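Local coordinates for heat-inducible transcription repressor HrcA (Thermotoga maritima, PDB 1STZ), which probably represses the class I heat shock operons grpE-dnaK-dnaJ and groELS, binding DNA as a negative regulator of their transcription, at residues A128-R139 and V228-L239. Residues are numbered along the deposited sequence; the frame is centred on the assembly and turned at random.
Sequences ARLTEGYVLIER and VERYLDAGLENL
Arg139 threads its side chain between Val228 and Leu232, where the chain enters strand 231-234. From Arg139 CB, which rests 3.6 Å from Arg230 O, the chain runs extended to NE; CG stays near the same oxygen, and CD meets Glu229 O and Val228 CG1, 3.4 Å from each. The guanidinium is sandwiched, Val228 CG1 under one face and Leu232 CB over the other. Arg139 NH1 gives a bent hydrogen bond to Glu229 O (2.8 Å), approaching from above the carbonyl plane, while Arg139 NH2 lies 3.6 Å from Leu232 CB and forms a salt bridge with Glu117 of helix 116-131. Cut back to an alanine, this position would probably leave Glu229 O without this donor and Glu117 without its ion-pair mate, and open a gap between Val228 and Leu232.

Strands 134-138 and 231-234 pair antiparallel, with 231-234 at the edge of this chain's five-stranded sheet in the GAF-related C-terminal domain. Val135 with Ala234 and Ile137 with Leu232 are the hydrogen-bonded pairs. Beyond them Arg230 doubles back, and its NH1 (2.8 Å) and NH2 both grip Arg139 O in the guanidinium plane. Glu138 OE2 sits above that plane in a long salt bridge, while OE1 accepts from Ser303 N.

At the other end Asn238, on the following helix, sends ND2 almost straight to Gly133 O (2.8 Å, 176°). Tyr134 lays its ring edge against Leu236 N.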
loop_
_atom_site.group_PDB
_atom_site.type_symbol
_atom_site.label_atom_id
_atom_site.label_comp_id
_atom_site.label_asym_id
_atom_site.label_seq_id
_atom_site.Cartn_x
_atom_site.Cartn_y
_atom_site.Cartn_z
ATOM N N ALA A 128 4.768 -12.556 -4.219
ATOM C CA ALA A 128 5.521 -12.609 -5.479
ATOM C C ALA A 128 6.234 -11.296 -5.758
ATOM O O ALA A 128 7.413 -11.277 -6.123
ATOM C CB ALA A 128 4.584 -12.926 -6.653
ATOM N N ARG A 129 5.518 -10.196 -5.597
ATOM C CA ARG A 129 6.090 -8.879 -5.853
ATOM C C ARG A 129 7.276 -8.529 -4.955
ATOM O O ARG A 129 8.300 -8.064 -5.444
ATOM C CB ARG A 129 5.030 -7.811 -5.708
ATOM C CG ARG A 129 5.537 -6.433 -6.018
ATOM C CD ARG A 129 4.448 -5.464 -6.371
ATOM N NE ARG A 129 3.392 -5.435 -5.362
ATOM C CZ ARG A 129 2.493 -4.457 -5.236
ATOM N NH1 ARG A 129 2.518 -3.399 -6.050
ATOM N NH2 ARG A 129 1.559 -4.534 -4.288
ATOM N N LEU A 130 7.149 -8.784 -3.663
ATOM C CA LEU A 130 8.154 -8.377 -2.684
ATOM C C LEU A 130 9.408 -9.257 -2.689
ATOM O O LEU A 130 10.446 -8.841 -2.214
ATOM C CB LEU A 130 7.554 -8.389 -1.280
ATOM C CG LEU A 130 6.392 -7.450 -1.005
ATOM C CD1 LEU A 130 6.068 -7.455 0.478
ATOM C CD2 LEU A 130 6.683 -6.035 -1.511
ATOM N N THR A 131 9.299 -10.478 -3.191
ATOM C CA THR A 131 10.426 -11.399 -3.248
ATOM C C THR A 131 10.958 -11.647 -4.661
ATOM O O THR A 131 11.890 -12.426 -4.827
ATOM C CB THR A 131 10.031 -12.747 -2.674
ATOM O OG1 THR A 131 8.988 -13.314 -3.479
ATOM C CG2 THR A 131 9.462 -12.601 -1.278
ATOM N N GLU A 132 10.347 -11.032 -5.664
ATOM C CA GLU A 132 10.650 -11.311 -7.062
ATOM C C GLU A 132 10.654 -12.808 -7.330
ATOM O O GLU A 132 11.577 -13.334 -7.970
ATOM C CB GLU A 132 12.003 -10.689 -7.455
ATOM C CG GLU A 132 12.082 -9.175 -7.266
ATOM C CD GLU A 132 13.523 -8.663 -7.263
ATOM O OE1 GLU A 132 14.439 -9.406 -6.816
ATOM O OE2 GLU A 132 13.749 -7.506 -7.687
ATOM N N GLY A 133 9.627 -13.492 -6.827
ATOM C CA GLY A 133 9.477 -14.923 -7.030
ATOM C C GLY A 133 8.206 -15.342 -7.743
ATOM O O GLY A 133 7.399 -14.509 -8.200
ATOM N N TYR A 134 8.051 -16.649 -7.854
ATOM C CA TYR A 134 6.869 -17.296 -8.403
ATOM C C TYR A 134 6.170 -17.998 -7.255
ATOM O O TYR A 134 6.779 -18.819 -6.594
ATOM C CB TYR A 134 7.281 -18.358 -9.419
ATOM C CG TYR A 134 6.149 -19.103 -10.117
ATOM C CD1 TYR A 134 6.000 -20.473 -9.981
ATOM C CD2 TYR A 134 5.269 -18.442 -10.946
ATOM C CE1 TYR A 134 4.985 -21.169 -10.661
ATOM C CE2 TYR A 134 4.249 -19.126 -11.620
ATOM C CZ TYR A 134 4.116 -20.485 -11.460
ATOM O OH TYR A 134 3.112 -21.163 -12.112
ATOM N N VAL A 135 4.900 -17.681 -7.045
ATOM C CA VAL A 135 4.112 -18.224 -5.949
ATOM C C VAL A 135 3.003 -19.162 -6.412
ATOM O O VAL A 135 2.294 -18.869 -7.374
ATOM C CB VAL A 135 3.510 -17.082 -5.128
ATOM C CG1 VAL A 135 2.543 -17.600 -4.060
ATOM C CG2 VAL A 135 4.617 -16.275 -4.506
ATOM N N LEU A 136 2.889 -20.309 -5.745
ATOM C CA LEU A 136 1.715 -21.176 -5.848
ATOM C C LEU A 136 1.060 -21.232 -4.485
ATOM O O LEU A 136 1.738 -21.485 -3.494
ATOM C CB LEU A 136 2.096 -22.591 -6.259
ATOM C CG LEU A 136 2.733 -22.790 -7.621
ATOM C CD1 LEU A 136 2.974 -24.267 -7.812
ATOM C CD2 LEU A 136 1.908 -22.238 -8.786
ATOM N N ILE A 137 -0.238 -20.952 -4.428
ATOM C CA ILE A 137 -1.041 -21.162 -3.228
ATOM C C ILE A 137 -2.104 -22.213 -3.535
ATOM O O ILE A 137 -2.930 -22.023 -4.418
ATOM C CB ILE A 137 -1.733 -19.871 -2.782
ATOM C CG1 ILE A 137 -0.694 -18.765 -2.542
ATOM C CG2 ILE A 137 -2.560 -20.114 -1.512
ATOM C CD1 ILE A 137 -1.259 -17.499 -1.985
ATOM N N GLU A 138 -2.080 -23.307 -2.786
ATOM C CA GLU A 138 -3.112 -24.312 -2.840
ATOM C C GLU A 138 -4.447 -23.752 -2.279
ATOM O O GLU A 138 -4.503 -23.358 -1.116
ATOM C CB GLU A 138 -2.657 -25.529 -2.049
ATOM C CG GLU A 138 -3.401 -26.804 -2.373
ATOM C CD GLU A 138 -2.923 -27.998 -1.572
ATOM O OE1 GLU A 138 -2.322 -27.823 -0.479
ATOM O OE2 GLU A 138 -3.174 -29.135 -2.028
ATOM N N ARG A 139 -5.489 -23.706 -3.119
ATOM C CA ARG A 139 -6.844 -23.326 -2.716
ATOM C C ARG A 139 -7.438 -24.374 -1.762
ATOM O O ARG A 139 -7.051 -25.533 -1.787
ATOM C CB ARG A 139 -7.764 -23.180 -3.948
ATOM C CG ARG A 139 -7.331 -22.116 -4.931
ATOM C CD ARG A 139 -8.296 -21.892 -6.094
ATOM N NE ARG A 139 -8.039 -20.621 -6.773
ATOM C CZ ARG A 139 -7.316 -20.442 -7.879
ATOM N NH1 ARG A 139 -6.701 -21.443 -8.500
ATOM N NH2 ARG A 139 -7.193 -19.219 -8.375
ATOM N N VAL A 228 -11.714 -24.017 -11.762
ATOM C CA VAL A 228 -10.719 -23.328 -10.943
ATOM C C VAL A 228 -9.522 -24.259 -10.765
ATOM O O VAL A 228 -9.659 -25.385 -10.267
ATOM C CB VAL A 228 -11.243 -22.968 -9.520
ATOM C CG1 VAL A 228 -10.310 -21.952 -8.854
ATOM C CG2 VAL A 228 -12.653 -22.427 -9.581
ATOM N N GLU A 229 -8.351 -23.765 -11.159
ATOM C CA GLU A 229 -7.106 -24.476 -10.966
ATOM C C GLU A 229 -6.968 -24.782 -9.456
ATOM O O GLU A 229 -7.540 -24.084 -8.604
ATOM C CB GLU A 229 -5.940 -23.617 -11.492
ATOM C CG GLU A 229 -5.985 -23.337 -13.003
ATOM C CD GLU A 229 -4.901 -22.383 -13.496
ATOM O OE1 GLU A 229 -5.126 -21.734 -14.537
ATOM O OE2 GLU A 229 -3.804 -22.283 -12.871
ATOM N N ARG A 230 -6.270 -25.859 -9.121
ATOM C CA ARG A 230 -6.110 -26.225 -7.716
ATOM C C ARG A 230 -5.158 -25.241 -7.025
ATOM O O ARG A 230 -5.261 -25.020 -5.836
ATOM C CB ARG A 230 -5.617 -27.668 -7.558
ATOM C CG ARG A 230 -6.552 -28.530 -6.698
ATOM C CD ARG A 230 -5.826 -29.367 -5.689
ATOM N NE ARG A 230 -6.363 -29.409 -4.332
ATOM C CZ ARG A 230 -6.516 -28.376 -3.525
ATOM N NH1 ARG A 230 -6.245 -27.138 -3.918
ATOM N NH2 ARG A 230 -6.983 -28.595 -2.310
ATOM N N TYR A 231 -4.242 -24.666 -7.789
ATOM C CA TYR A 231 -3.304 -23.676 -7.281
ATOM C C TYR A 231 -3.519 -22.352 -7.968
ATOM O O TYR A 231 -3.698 -22.321 -9.168
ATOM C CB TYR A 231 -1.861 -24.119 -7.529
ATOM C CG TYR A 231 -1.486 -25.341 -6.741
ATOM C CD1 TYR A 231 -1.758 -26.613 -7.233
ATOM C CD2 TYR A 231 -0.855 -25.231 -5.515
ATOM C CE1 TYR A 231 -1.425 -27.742 -6.514
ATOM C CE2 TYR A 231 -0.520 -26.375 -4.769
ATOM C CZ TYR A 231 -0.808 -27.624 -5.281
ATOM O OH TYR A 231 -0.492 -28.764 -4.575
ATOM N N LEU A 232 -3.505 -21.274 -7.189
ATOM C CA LEU A 232 -3.390 -19.906 -7.696
ATOM C C LEU A 232 -1.913 -19.569 -7.862
ATOM O O LEU A 232 -1.151 -19.692 -6.900
ATOM C CB LEU A 232 -3.980 -18.923 -6.684
ATOM C CG LEU A 232 -3.776 -17.427 -6.989
ATOM C CD1 LEU A 232 -4.986 -16.622 -6.546
ATOM C CD2 LEU A 232 -2.502 -16.846 -6.338
ATOM N N ASP A 233 -1.506 -19.127 -9.045
ATOM C CA ASP A 233 -0.112 -18.756 -9.284
ATOM C C ASP A 233 0.040 -17.246 -9.499
ATOM O O ASP A 233 -0.876 -16.576 -9.940
ATOM C CB ASP A 233 0.472 -19.533 -10.469
ATOM C CG ASP A 233 -0.244 -19.256 -11.756
ATOM O OD1 ASP A 233 -1.400 -19.717 -11.909
ATOM O OD2 ASP A 233 0.255 -18.580 -12.682
ATOM N N ALA A 234 1.211 -16.724 -9.192
ATOM C CA ALA A 234 1.507 -15.310 -9.448
ATOM C C ALA A 234 3.017 -15.103 -9.549
ATOM O O ALA A 234 3.775 -15.858 -8.965
ATOM C CB ALA A 234 0.939 -14.458 -8.323
ATOM N N GLY A 235 3.448 -14.066 -10.253
ATOM C CA GLY A 235 4.858 -13.735 -10.367
ATOM C C GLY A 235 5.691 -14.492 -11.412
ATOM O O GLY A 235 6.930 -14.490 -11.353
ATOM N N LEU A 236 5.054 -15.138 -12.376
ATOM C CA LEU A 236 5.825 -15.805 -13.447
ATOM C C LEU A 236 6.809 -14.843 -14.124
ATOM O O LEU A 236 7.948 -15.208 -14.447
ATOM C CB LEU A 236 4.901 -16.436 -14.473
ATOM C CG LEU A 236 5.590 -17.035 -15.707
ATOM C CD1 LEU A 236 6.657 -18.055 -15.308
ATOM C CD2 LEU A 236 4.511 -17.640 -16.623
ATOM N N GLU A 237 6.361 -13.609 -14.281
ATOM C CA GLU A 237 7.141 -12.516 -14.834
ATOM C C GLU A 237 8.449 -12.249 -14.095
ATOM O O GLU A 237 9.449 -11.898 -14.731
ATOM C CB GLU A 237 6.274 -11.249 -14.831
ATOM C CG GLU A 237 6.950 -10.000 -15.334
ATOM C CD GLU A 237 5.956 -8.899 -15.646
ATOM O OE1 GLU A 237 4.929 -8.789 -14.919
ATOM O OE2 GLU A 237 6.206 -8.144 -16.620
ATOM N N ASN A 238 8.449 -12.424 -12.768
ATOM C CA ASN A 238 9.664 -12.240 -11.967
ATOM C C ASN A 238 10.763 -13.220 -12.354
ATOM O O ASN A 238 11.924 -12.867 -12.388
ATOM C CB ASN A 238 9.369 -12.384 -10.475
ATOM C CG ASN A 238 8.326 -11.389 -9.978
ATOM O OD1 ASN A 238 8.342 -10.235 -10.361
ATOM N ND2 ASN A 238 7.415 -11.849 -9.125
ATOM N N LEU A 239 10.403 -14.462 -12.635
ATOM C CA LEU A 239 11.396 -15.460 -13.030
ATOM C C LEU A 239 12.092 -15.107 -14.341
ATOM O O LEU A 239 13.286 -15.383 -14.503
ATOM C CB LEU A 239 10.767 -16.838 -13.143
ATOM C CG LEU A 239 10.181 -17.337 -11.839
ATOM C CD1 LEU A 239 9.726 -18.778 -12.014
ATOM C CD2 LEU A 239 11.175 -17.171 -10.671
#